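Local coordinates for cephalosporin acylase (Bacillus halodurans, PDB 2NLZ), which probably hydrolyses amide bonds as an N-terminal nucleophile hydrolase of the gamma-glutamyltranspeptidase family, although its natural substrate is not established, at residues 157-160 with 161-165; 207-210 with 211-215; 294-297 with 298-302; 400-404 with 405-409. The protein carries 1 engineered substitution. All coordinates share one frame; numbering follows the deposited sequence.

Interaction 1: 157-160 with 161-165; sequences PTLA and KYWKA
The indole of Trp163 takes Leu159 at its benzo edge, with Leu159 CG 3.9 Å from Trp163 CE3 and close to the ring plane. One methyl, Leu159 CD2, extends the contact and lies 4.1 Å from Trp163 CZ3. Two other rings, those of Trp199 and Phe381, meet the indole edge-to-face, and its NE1 is hydrogen-bonded to Phe186 O, a bond that would fix the rotation of the ring system. The helix spacing sets the two side chains side by side, and with CG anti to the backbone N in both (chi1 -179° in Leu159, -154° in Trp163) the leucine branch meets the benzo edge.

One position back along the helix, Thr158 and Tyr162 repeat this pairing with a lighter touch. The methyl Thr158 CG2 comes within 4.1 Å of Tyr162 CE1, while Thr158 O approaches the phenol obliquely, 3.3 Å from Tyr162 CD1. An alanine in place of Tyr162 is likely to leave the Thr158 methyl without its aromatic neighbour and to open a gap against Arg511.

Backbone bonds set the spacing. Trp163 N reaches Leu159 O at 3.0 Å, and Lys164 N reaches Ala160 O at the same distance. Lys161 N divides its hydrogen between Pro157 O at 3.1 Å and, weakly, Thr158 O. Pro157 and Thr158 also pack on Tyr20 and Asn17 of the second subunit. The whole is the opening of an alpha-helix, proline in its first turn, whose side chains pair at i and i+4: Leu159 with Trp163 on the buried side, Thr158 with Tyr162 on a partly exposed one.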
loop_
_atom_site.group_PDB
_atom_site.type_symbol
_atom_site.label_atom_id
_atom_site.label_comp_id
_atom_site.label_asym_id
_atom_site.label_seq_id
_atom_site.Cartn_x
_atom_site.Cartn_y
_atom_site.Cartn_z
ATOM N N PRO D 157 8.271 -9.350 -23.700
ATOM C CA PRO D 157 9.108 -8.280 -23.132
ATOM C C PRO D 157 10.141 -8.736 -22.099
ATOM O O PRO D 157 11.272 -8.243 -22.104
ATOM C CB PRO D 157 8.089 -7.371 -22.445
ATOM C CG PRO D 157 6.849 -7.569 -23.192
ATOM C CD PRO D 157 6.843 -8.988 -23.663
ATOM N N THR D 158 9.743 -9.652 -21.220
ATOM C CA THR D 158 10.614 -10.141 -20.158
ATOM C C THR D 158 11.770 -10.954 -20.738
ATOM O O THR D 158 12.933 -10.715 -20.398
ATOM C CB THR D 158 9.836 -10.995 -19.142
ATOM O OG1 THR D 158 8.617 -10.331 -18.807
ATOM C CG2 THR D 158 10.657 -11.230 -17.877
ATOM N N LEU D 159 11.437 -11.900 -21.616
ATOM C CA LEU D 159 12.437 -12.685 -22.319
ATOM C C LEU D 159 13.353 -11.763 -23.131
ATOM O O LEU D 159 14.569 -11.961 -23.155
ATOM C CB LEU D 159 11.764 -13.724 -23.215
ATOM C CG LEU D 159 12.655 -14.658 -24.029
ATOM C CD1 LEU D 159 13.363 -15.621 -23.119
ATOM C CD2 LEU D 159 11.819 -15.415 -25.037
ATOM N N ALA D 160 12.767 -10.736 -23.749
ATOM C CA ALA D 160 13.522 -9.772 -24.557
ATOM C C ALA D 160 14.576 -9.026 -23.753
ATOM O O ALA D 160 15.643 -8.714 -24.270
ATOM C CB ALA D 160 12.588 -8.787 -25.221
ATOM N N LYS D 161 14.266 -8.742 -22.492
ATOM C CA LYS D 161 15.187 -8.046 -21.607
ATOM C C LYS D 161 16.447 -8.869 -21.335
ATOM O O LYS D 161 17.561 -8.361 -21.456
ATOM C CB LYS D 161 14.504 -7.705 -20.278
ATOM C CG LYS D 161 15.378 -6.884 -19.320
ATOM C CD LYS D 161 15.223 -7.318 -17.850
ATOM C CE LYS D 161 13.944 -6.774 -17.201
ATOM N NZ LYS D 161 13.835 -7.167 -15.762
ATOM N N TYR D 162 16.264 -10.135 -20.966
ATOM C CA TYR D 162 17.392 -10.983 -20.596
ATOM C C TYR D 162 18.180 -11.442 -21.811
ATOM O O TYR D 162 19.379 -11.693 -21.710
ATOM C CB TYR D 162 16.931 -12.192 -19.794
ATOM C CG TYR D 162 16.430 -11.865 -18.416
ATOM C CD1 TYR D 162 15.065 -11.809 -18.151
ATOM C CD2 TYR D 162 17.321 -11.614 -17.368
ATOM C CE1 TYR D 162 14.594 -11.511 -16.882
ATOM C CE2 TYR D 162 16.861 -11.313 -16.089
ATOM C CZ TYR D 162 15.494 -11.264 -15.858
ATOM O OH TYR D 162 15.017 -10.969 -14.605
ATOM N N TRP D 163 17.497 -11.556 -22.946
ATOM C CA TRP D 163 18.144 -11.880 -24.204
ATOM C C TRP D 163 19.008 -10.697 -24.651
ATOM O O TRP D 163 20.121 -10.890 -25.131
ATOM C CB TRP D 163 17.085 -12.213 -25.260
ATOM C CG TRP D 163 17.522 -13.117 -26.388
ATOM C CD1 TRP D 163 18.717 -13.095 -27.060
ATOM C CD2 TRP D 163 16.743 -14.148 -26.998
ATOM N NE1 TRP D 163 18.731 -14.059 -28.040
ATOM C CE2 TRP D 163 17.531 -14.720 -28.021
ATOM C CE3 TRP D 163 15.460 -14.653 -26.773
ATOM C CZ2 TRP D 163 17.072 -15.773 -28.811
ATOM C CZ3 TRP D 163 15.004 -15.690 -27.566
ATOM C CH2 TRP D 163 15.807 -16.240 -28.567
ATOM N N LYS D 164 18.496 -9.478 -24.485
ATOM C CA LYS D 164 19.258 -8.279 -24.830
ATOM C C LYS D 164 20.432 -8.088 -23.908
ATOM O O LYS D 164 21.501 -7.716 -24.364
ATOM C CB LYS D 164 18.394 -7.023 -24.811
ATOM C CG LYS D 164 17.809 -6.654 -26.161
ATOM C CD LYS D 164 17.717 -5.145 -26.302
ATOM C CE LYS D 164 19.099 -4.515 -26.297
ATOM N NZ LYS D 164 19.044 -3.115 -25.827
ATOM N N ALA D 165 20.222 -8.347 -22.616
ATOM C CA ALA D 165 21.278 -8.249 -21.606
ATOM C C ALA D 165 22.409 -9.217 -21.910
ATOM O O ALA D 165 23.584 -8.875 -21.774
ATOM C CB ALA D 165 20.718 -8.512 -20.216
#

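Interaction 2: 207-210 with 211-215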
loop_
_atom_site.group_PDB
_atom_site.type_symbol
_atom_site.label_atom_id
_atom_site.label_comp_id
_atom_site.label_asym_id
_atom_site.label_seq_id
_atom_site.Cartn_x
_atom_site.Cartn_y
_atom_site.Cartn_z
ATOM N N THR D 207 17.810 -31.061 -34.185
ATOM C CA THR D 207 18.398 -31.836 -33.109
ATOM C C THR D 207 17.337 -32.450 -32.187
ATOM O O THR D 207 17.497 -33.585 -31.727
ATOM C CB THR D 207 19.476 -31.039 -32.339
ATOM O OG1 THR D 207 19.942 -31.811 -31.233
ATOM C CG2 THR D 207 18.924 -29.774 -31.820
ATOM N N LEU D 208 16.243 -31.729 -31.951
ATOM C CA LEU D 208 15.155 -32.287 -31.157
ATOM C C LEU D 208 14.522 -33.460 -31.878
ATOM O O LEU D 208 14.222 -34.474 -31.262
ATOM C CB LEU D 208 14.105 -31.242 -30.809
ATOM C CG LEU D 208 14.479 -30.292 -29.672
ATOM C CD1 LEU D 208 13.448 -29.182 -29.571
ATOM C CD2 LEU D 208 14.639 -31.006 -28.328
ATOM N N ARG D 209 14.357 -33.331 -33.191
ATOM C CA ARG D 209 13.909 -34.448 -34.013
ATOM C C ARG D 209 14.913 -35.610 -33.939
ATOM O O ARG D 209 14.518 -36.771 -33.838
ATOM C CB ARG D 209 13.668 -33.994 -35.454
ATOM C CG ARG D 209 12.943 -35.002 -36.330
ATOM C CD ARG D 209 11.816 -34.351 -37.128
ATOM N NE ARG D 209 12.173 -33.015 -37.605
ATOM C CZ ARG D 209 11.307 -32.112 -38.065
ATOM N NH1 ARG D 209 10.008 -32.383 -38.122
ATOM N NH2 ARG D 209 11.743 -30.928 -38.464
ATOM N N SER D 210 16.205 -35.296 -33.945
ATOM C CA SER D 210 17.215 -36.338 -33.932
ATOM C C SER D 210 17.213 -37.114 -32.621
ATOM O O SER D 210 17.500 -38.309 -32.624
ATOM C CB SER D 210 18.607 -35.773 -34.238
ATOM O OG SER D 210 19.571 -36.809 -34.405
ATOM N N ILE D 211 16.889 -36.455 -31.507
ATOM C CA ILE D 211 16.849 -37.174 -30.223
ATOM C C ILE D 211 15.506 -37.829 -29.994
ATOM O O ILE D 211 15.408 -38.792 -29.238
ATOM C CB ILE D 211 17.289 -36.334 -28.976
ATOM C CG1 ILE D 211 16.581 -34.995 -28.912
ATOM C CG2 ILE D 211 18.785 -36.098 -28.987
ATOM C CD1 ILE D 211 17.433 -33.920 -28.266
ATOM N N ALA D 212 14.483 -37.323 -30.674
ATOM C CA ALA D 212 13.166 -37.953 -30.675
ATOM C C ALA D 212 13.226 -39.323 -31.351
ATOM O O ALA D 212 12.661 -40.298 -30.844
ATOM C CB ALA D 212 12.150 -37.066 -31.376
ATOM N N GLU D 213 13.934 -39.379 -32.481
ATOM C CA GLU D 213 14.019 -40.569 -33.328
ATOM C C GLU D 213 15.072 -41.568 -32.876
ATOM O O GLU D 213 15.183 -42.647 -33.445
ATOM C CB GLU D 213 14.298 -40.167 -34.774
ATOM C CG GLU D 213 13.122 -39.493 -35.457
ATOM C CD GLU D 213 13.483 -38.888 -36.797
ATOM O OE1 GLU D 213 12.628 -38.177 -37.370
ATOM O OE2 GLU D 213 14.613 -39.120 -37.279
ATOM N N SER D 214 15.842 -41.218 -31.854
ATOM C CA SER D 214 16.889 -42.107 -31.376
ATOM C C SER D 214 16.749 -42.471 -29.896
ATOM O O SER D 214 17.558 -43.236 -29.373
ATOM C CB SER D 214 18.262 -41.489 -31.635
ATOM O OG SER D 214 18.478 -40.391 -30.768
ATOM N N ASN D 215 15.713 -41.944 -29.241
ATOM C CA ASN D 215 15.560 -42.025 -27.776
ATOM C C ASN D 215 16.775 -41.459 -27.038
ATOM O O ASN D 215 17.272 -42.040 -26.070
ATOM C CB ASN D 215 15.222 -43.446 -27.299
ATOM C CG ASN D 215 13.743 -43.762 -27.407
ATOM O OD1 ASN D 215 12.902 -43.000 -26.946
ATOM N ND2 ASN D 215 13.421 -44.896 -28.009
#
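Ile211 lies obliquely across Leu208, its CD1 4.0 Å from Leu208 CD2, three residues further along the same helix. Its CG1 sits between the backbone N and the carbonyl carbon (chi1 50°), and this folds the ethyl branch back over the preceding turn, with CG1 3.3 Å from Thr207 O. The apolar patch made in this way continues into Trp126, which both side chains touch, and into Leu224, which Ile211 meets.

Arg209 and Glu213 show how opposite charges one turn apart need not pair. They run side by side, yet the contact is made by the aliphatic part of the arginine: Arg209 CG is 3.4 Å from Glu213 OE1, whereas Arg209 NE stays 5.2 Å from that oxygen. The guanidinium and carboxylate planes are turned 48° against each other, and Arg209 gives its NH2 instead to a salt bridge with Glu150.

Ser214 OG donates to Ser210 O at 3.0 Å, lying in the carbonyl plane on a lone pair, so a hydroxyl grips a main-chain oxygen near the end of the helix. The same OG is bonded to Ser218 N, and Ser210 OG to Ser218 OG, tying this turn to the next helix. Behind these side chains the main-chain ladder runs on, Ile211 N to Thr207 O at 2.9 Å and Glu213 N to Arg209 O at 3.0 Å. The arrangement is that of the last turns of an amphipathic helix: leucine and isoleucine are turned toward helices 122-133, 143-151 and 223-234, and serines lead the chain into helix 217-221.

Interaction 3: 294-297 with 298-302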
loop_
_atom_site.group_PDB
_atom_site.type_symbol
_atom_site.label_atom_id
_atom_site.label_comp_id
_atom_site.label_asym_id
_atom_site.label_seq_id
_atom_site.Cartn_x
_atom_site.Cartn_y
_atom_site.Cartn_z
ATOM N N VAL D 294 8.801 -10.218 13.034
ATOM C CA VAL D 294 10.250 -10.110 12.964
ATOM C C VAL D 294 10.896 -11.407 13.473
ATOM O O VAL D 294 11.907 -11.858 12.939
ATOM C CB VAL D 294 10.759 -8.863 13.741
ATOM C CG1 VAL D 294 10.190 -8.814 15.177
ATOM C CG2 VAL D 294 12.283 -8.800 13.746
ATOM N N ASP D 295 10.274 -12.008 14.487
ATOM C CA ASP D 295 10.731 -13.256 15.077
ATOM C C ASP D 295 10.857 -14.338 14.000
ATOM O O ASP D 295 11.927 -14.957 13.843
ATOM C CB ASP D 295 9.747 -13.691 16.170
ATOM C CG ASP D 295 10.057 -15.067 16.722
ATOM O OD1 ASP D 295 11.031 -15.191 17.499
ATOM O OD2 ASP D 295 9.318 -16.016 16.379
ATOM N N THR D 296 9.764 -14.525 13.255
ATOM C CA THR D 296 9.660 -15.562 12.230
ATOM C C THR D 296 10.721 -15.413 11.159
ATOM O O THR D 296 11.458 -16.366 10.910
ATOM C CB THR D 296 8.276 -15.587 11.574
ATOM O OG1 THR D 296 7.276 -15.720 12.585
ATOM C CG2 THR D 296 8.164 -16.763 10.632
ATOM N N TYR D 297 10.815 -14.227 10.549
ATOM C CA TYR D 297 11.826 -13.981 9.510
ATOM C C TYR D 297 13.235 -14.185 10.047
ATOM O O TYR D 297 14.075 -14.753 9.362
ATOM C CB TYR D 297 11.691 -12.592 8.869
ATOM C CG TYR D 297 10.502 -12.455 7.937
ATOM C CD1 TYR D 297 10.513 -13.033 6.657
ATOM C CD2 TYR D 297 9.365 -11.736 8.324
ATOM C CE1 TYR D 297 9.408 -12.916 5.792
ATOM C CE2 TYR D 297 8.262 -11.607 7.470
ATOM C CZ TYR D 297 8.288 -12.197 6.205
ATOM O OH TYR D 297 7.194 -12.057 5.366
ATOM N N HIS D 298 13.476 -13.756 11.283
ATOM C CA HIS D 298 14.791 -13.924 11.903
ATOM C C HIS D 298 15.209 -15.384 11.964
ATOM O O HIS D 298 16.278 -15.749 11.455
ATOM C CB HIS D 298 14.824 -13.316 13.304
ATOM C CG HIS D 298 16.165 -13.400 13.969
ATOM N ND1 HIS D 298 17.270 -12.713 13.513
ATOM C CD2 HIS D 298 16.569 -14.074 15.073
ATOM C CE1 HIS D 298 18.301 -12.964 14.300
ATOM N NE2 HIS D 298 17.903 -13.792 15.253
ATOM N N LYS D 299 14.359 -16.213 12.572
ATOM C CA LYS D 299 14.637 -17.644 12.675
ATOM C C LYS D 299 14.783 -18.297 11.288
ATOM O O LYS D 299 15.722 -19.069 11.072
ATOM C CB LYS D 299 13.584 -18.345 13.534
ATOM C CG LYS D 299 13.640 -17.959 15.007
ATOM C CD LYS D 299 12.340 -18.317 15.718
ATOM C CE LYS D 299 12.404 -17.988 17.196
ATOM N NZ LYS D 299 11.080 -18.218 17.830
ATOM N N GLN D 300 13.881 -17.964 10.356
ATOM C CA GLN D 300 14.011 -18.402 8.965
ATOM C C GLN D 300 15.422 -18.124 8.476
ATOM O O GLN D 300 16.170 -19.057 8.200
ATOM C CB GLN D 300 13.024 -17.678 8.037
ATOM C CG GLN D 300 11.593 -18.163 8.089
ATOM C CD GLN D 300 10.693 -17.488 7.057
ATOM O OE1 GLN D 300 10.666 -16.271 6.957
ATOM N NE2 GLN D 300 9.943 -18.283 6.299
ATOM N N ILE D 301 15.772 -16.837 8.406
ATOM C CA ILE D 301 17.058 -16.353 7.863
ATOM C C ILE D 301 18.285 -16.948 8.580
ATOM O O ILE D 301 19.253 -17.356 7.934
ATOM C CB ILE D 301 17.123 -14.784 7.851
ATOM C CG1 ILE D 301 16.094 -14.205 6.884
ATOM C CG2 ILE D 301 18.494 -14.268 7.448
ATOM C CD1 ILE D 301 15.713 -12.762 7.175
ATOM N N GLU D 302 18.231 -17.028 9.908
ATOM C CA GLU D 302 19.344 -17.606 10.660
ATOM C C GLU D 302 19.567 -19.090 10.385
ATOM O O GLU D 302 20.702 -19.504 10.146
ATOM C CB GLU D 302 19.184 -17.353 12.151
ATOM C CG GLU D 302 19.226 -15.882 12.535
ATOM C CD GLU D 302 20.595 -15.238 12.356
ATOM O OE1 GLU D 302 21.004 -14.957 11.203
ATOM O OE2 GLU D 302 21.252 -14.988 13.389
#
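His298 hangs from Val294 through the backbone, His298 N donating to Val294 O at 3.0 Å, while its imidazole leads away from the preceding turn and is hydrogen-bonded through ND1 to His498 NE2.

Lys299 makes the charged pair of the contact. Its chain is extended beyond CG and crosses the Asp295 side chain obliquely, bringing Lys299 NZ to 3.0 Å from Asp295 OD1 and 3.2 Å from Asp295 OD2; the ammonium is thus shared between the two carboxylate oxygens, each bond weak, in an i to i+4 salt bridge. Asp295 takes part through its first torsion (chi1 173°), which swings CG to the carbonyl side and the carboxylate toward the following turn. A leucine in place of Lys299 would probably leave the Asp295 carboxylate without its countercharge and free to turn.

Gln300 N binds Thr296 O with a nearly straight N-H (173°), and its side chain runs beside Tyr297. The amide oxygen, Gln300 OE1, comes obliquely to 3.3 Å from Tyr297 CD1, with ring and amide planes 59° apart. Ile301 N donates to Tyr297 O at 2.9 Å, and its CD1 rests 4.4 Å from Tyr297 CB. Glu302 turns back on the same helix, its CG 3.5 Å above one face of the His298 ring, offset toward the rim.

These two turns begin helix 294-314, which packs against two other helices: Val294 and Tyr297 lie on helix 487-495, and Gln300 meets Met449 and Met453 of helix 444-457, while Trp471 NE1 of strand 471-473 is hydrogen-bonded to Gln300 OE1.

Interaction 4: 400-404 with 405-409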
loop_
_atom_site.group_PDB
_atom_site.type_symbol
_atom_site.label_atom_id
_atom_site.label_comp_id
_atom_site.label_asym_id
_atom_site.label_seq_id
_atom_site.Cartn_x
_atom_site.Cartn_y
_atom_site.Cartn_z
ATOM N N ASN D 400 30.903 -24.489 -11.082
ATOM C CA ASN D 400 30.605 -24.745 -9.667
ATOM C C ASN D 400 31.715 -25.479 -8.908
ATOM O O ASN D 400 31.755 -25.453 -7.673
ATOM C CB ASN D 400 29.291 -25.529 -9.526
ATOM C CG ASN D 400 28.075 -24.630 -9.382
ATOM O OD1 ASN D 400 28.040 -23.738 -8.531
ATOM N ND2 ASN D 400 27.061 -24.874 -10.208
ATOM N N PHE D 401 32.601 -26.143 -9.649
ATOM C CA PHE D 401 33.704 -26.896 -9.060
ATOM C C PHE D 401 34.690 -25.972 -8.361
ATOM O O PHE D 401 34.955 -24.865 -8.828
ATOM C CB PHE D 401 34.461 -27.675 -10.140
ATOM C CG PHE D 401 33.826 -28.993 -10.526
ATOM C CD1 PHE D 401 33.757 -30.045 -9.621
ATOM C CD2 PHE D 401 33.350 -29.195 -11.819
ATOM C CE1 PHE D 401 33.199 -31.260 -9.980
ATOM C CE2 PHE D 401 32.791 -30.409 -12.193
ATOM C CZ PHE D 401 32.712 -31.443 -11.269
ATOM N N SER D 402 35.241 -26.441 -7.247
ATOM C CA SER D 402 36.276 -25.709 -6.530
ATOM C C SER D 402 37.644 -26.130 -7.041
ATOM O O SER D 402 37.844 -27.281 -7.427
ATOM C CB SER D 402 36.175 -25.983 -5.025
ATOM O OG SER D 402 37.064 -25.165 -4.279
ATOM N N LEU D 403 38.584 -25.193 -7.049
ATOM C CA LEU D 403 39.957 -25.504 -7.432
ATOM C C LEU D 403 40.889 -25.565 -6.218
ATOM O O LEU D 403 42.114 -25.631 -6.354
ATOM C CB LEU D 403 40.456 -24.522 -8.485
ATOM C CG LEU D 403 39.742 -24.663 -9.831
ATOM C CD1 LEU D 403 40.206 -23.610 -10.825
ATOM C CD2 LEU D 403 39.943 -26.056 -10.406
ATOM N N ASP D 404 40.277 -25.541 -5.035
ATOM C CA ASP D 404 40.951 -25.800 -3.771
ATOM C C ASP D 404 40.887 -27.310 -3.532
ATOM O O ASP D 404 39.800 -27.860 -3.335
ATOM C CB ASP D 404 40.257 -25.027 -2.639
ATOM C CG ASP D 404 40.841 -25.324 -1.263
ATOM O OD1 ASP D 404 40.068 -25.302 -0.282
ATOM O OD2 ASP D 404 42.060 -25.568 -1.149
ATOM N N PRO D 405 42.055 -27.982 -3.553
ATOM C CA PRO D 405 42.171 -29.441 -3.472
ATOM C C PRO D 405 41.634 -30.038 -2.177
ATOM O O PRO D 405 41.274 -31.214 -2.147
ATOM C CB PRO D 405 43.682 -29.680 -3.553
ATOM C CG PRO D 405 44.243 -28.443 -4.156
ATOM C CD PRO D 405 43.376 -27.339 -3.663
ATOM N N ASN D 406 41.586 -29.231 -1.121
ATOM C CA ASN D 406 41.103 -29.686 0.181
ATOM C C ASN D 406 39.590 -29.558 0.366
ATOM O O ASN D 406 39.039 -30.027 1.364
ATOM C CB ASN D 406 41.850 -28.964 1.310
ATOM C CG ASN D 406 43.331 -29.306 1.346
ATOM O OD1 ASN D 406 44.171 -28.434 1.531
ATOM N ND2 ASN D 406 43.653 -30.580 1.164
ATOM N N HIS D 407 38.924 -28.922 -0.597
ATOM C CA HIS D 407 37.465 -28.817 -0.582
ATOM C C HIS D 407 36.879 -30.089 -1.163
ATOM O O HIS D 407 37.418 -30.629 -2.122
ATOM C CB HIS D 407 36.987 -27.609 -1.390
ATOM C CG HIS D 407 35.578 -27.203 -1.088
ATOM N ND1 HIS D 407 35.270 -26.074 -0.360
ATOM C CD2 HIS D 407 34.395 -27.778 -1.405
ATOM C CE1 HIS D 407 33.958 -25.970 -0.247
ATOM N NE2 HIS D 407 33.404 -26.994 -0.870
ATOM N N ASP D 408 35.778 -30.557 -0.587
ATOM C CA ASP D 408 35.123 -31.783 -1.037
ATOM C C ASP D 408 34.598 -31.719 -2.480
ATOM O O ASP D 408 34.586 -32.731 -3.182
ATOM C CB ASP D 408 33.985 -32.154 -0.087
ATOM C CG ASP D 408 34.459 -32.410 1.341
ATOM O OD1 ASP D 408 35.624 -32.807 1.551
ATOM O OD2 ASP D 408 33.646 -32.213 2.266
ATOM N N ASN D 409 34.161 -30.537 -2.913
ATOM C CA ASN D 409 33.706 -30.314 -4.289
ATOM C C ASN D 409 34.846 -29.850 -5.215
ATOM O O ASN D 409 34.652 -29.012 -6.105
ATOM C CB ASN D 409 32.540 -29.312 -4.310
ATOM C CG ASN D 409 31.817 -29.287 -5.635
ATOM O OD1 ASN D 409 31.190 -30.269 -6.023
ATOM N ND2 ASN D 409 31.916 -28.164 -6.348
#
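The chain reverses through a type I beta turn from Asp404 to His407, closed by His407 N to Asp404 O at 3.1 Å, and its two arms are joined further back by Ser402 N to Asn409 O at 2.9 Å. The second of these bonds is nearly straight at the hydrogen (170°). In the turn bond the donor stands above the carbonyl plane of Asp404 instead of on a lone pair.

Among the side chains, Ser402 is directed toward the other arm, where its OG lies 3.8 Å from His407 CB and approaches the imidazole obliquely. That hydroxyl oxygen also accepts a weak bond from Asp404 N at 3.3 Å, an ST turn just ahead of the beta turn. The Asp404 side chain crosses that of Pro405 at about a right angle; a chi1 of 176° lays its carboxylate beside the proline, with Asp404 OD2 3.3 Å from Pro405 CD. On the far arm Asn409 meets Phe401: Asn409 O lies in the plane of the phenyl ring, at its edge, 3.8 Å from Phe401 CD1, and the amide is turned only 10° from the ring plane although the two side chains cross at roughly a right angle.

Residues outside the turn bind its polar ends. His407 NE2 is bonded to Met312 O, while Asn409 OD1 is gripped twice, by Thr316 OG1 and Tyr418 N, and its ND2 is bonded to Thr417 OG1. Taken together this is a hairpin-like loop closed by a type I turn, in the long connection between strands 392-393 and 424-428, with Leu403 and Pro405 set against helix 97-101.

In the fold
The four contacts follow one another along a single chain of the gamma-glutamyltranspeptidase family, and they do not touch. Interactions 1 and 2, on helices 157-173 and 202-212, have centres about 29 Å apart. Interaction 3, on helix 294-314, lies across the chain's centre from interaction 2, some 48 Å away between centres. Interaction 4 belongs to a loop rather than a helix; although about 31 Å from interaction 3 between centres, it is linked to the same helix, because His407 binds Met312 near that helix's far end. Together they show short-range pairings in separate elements of one fold, three helices and a loop, with interaction 1 also reaching the second subunit.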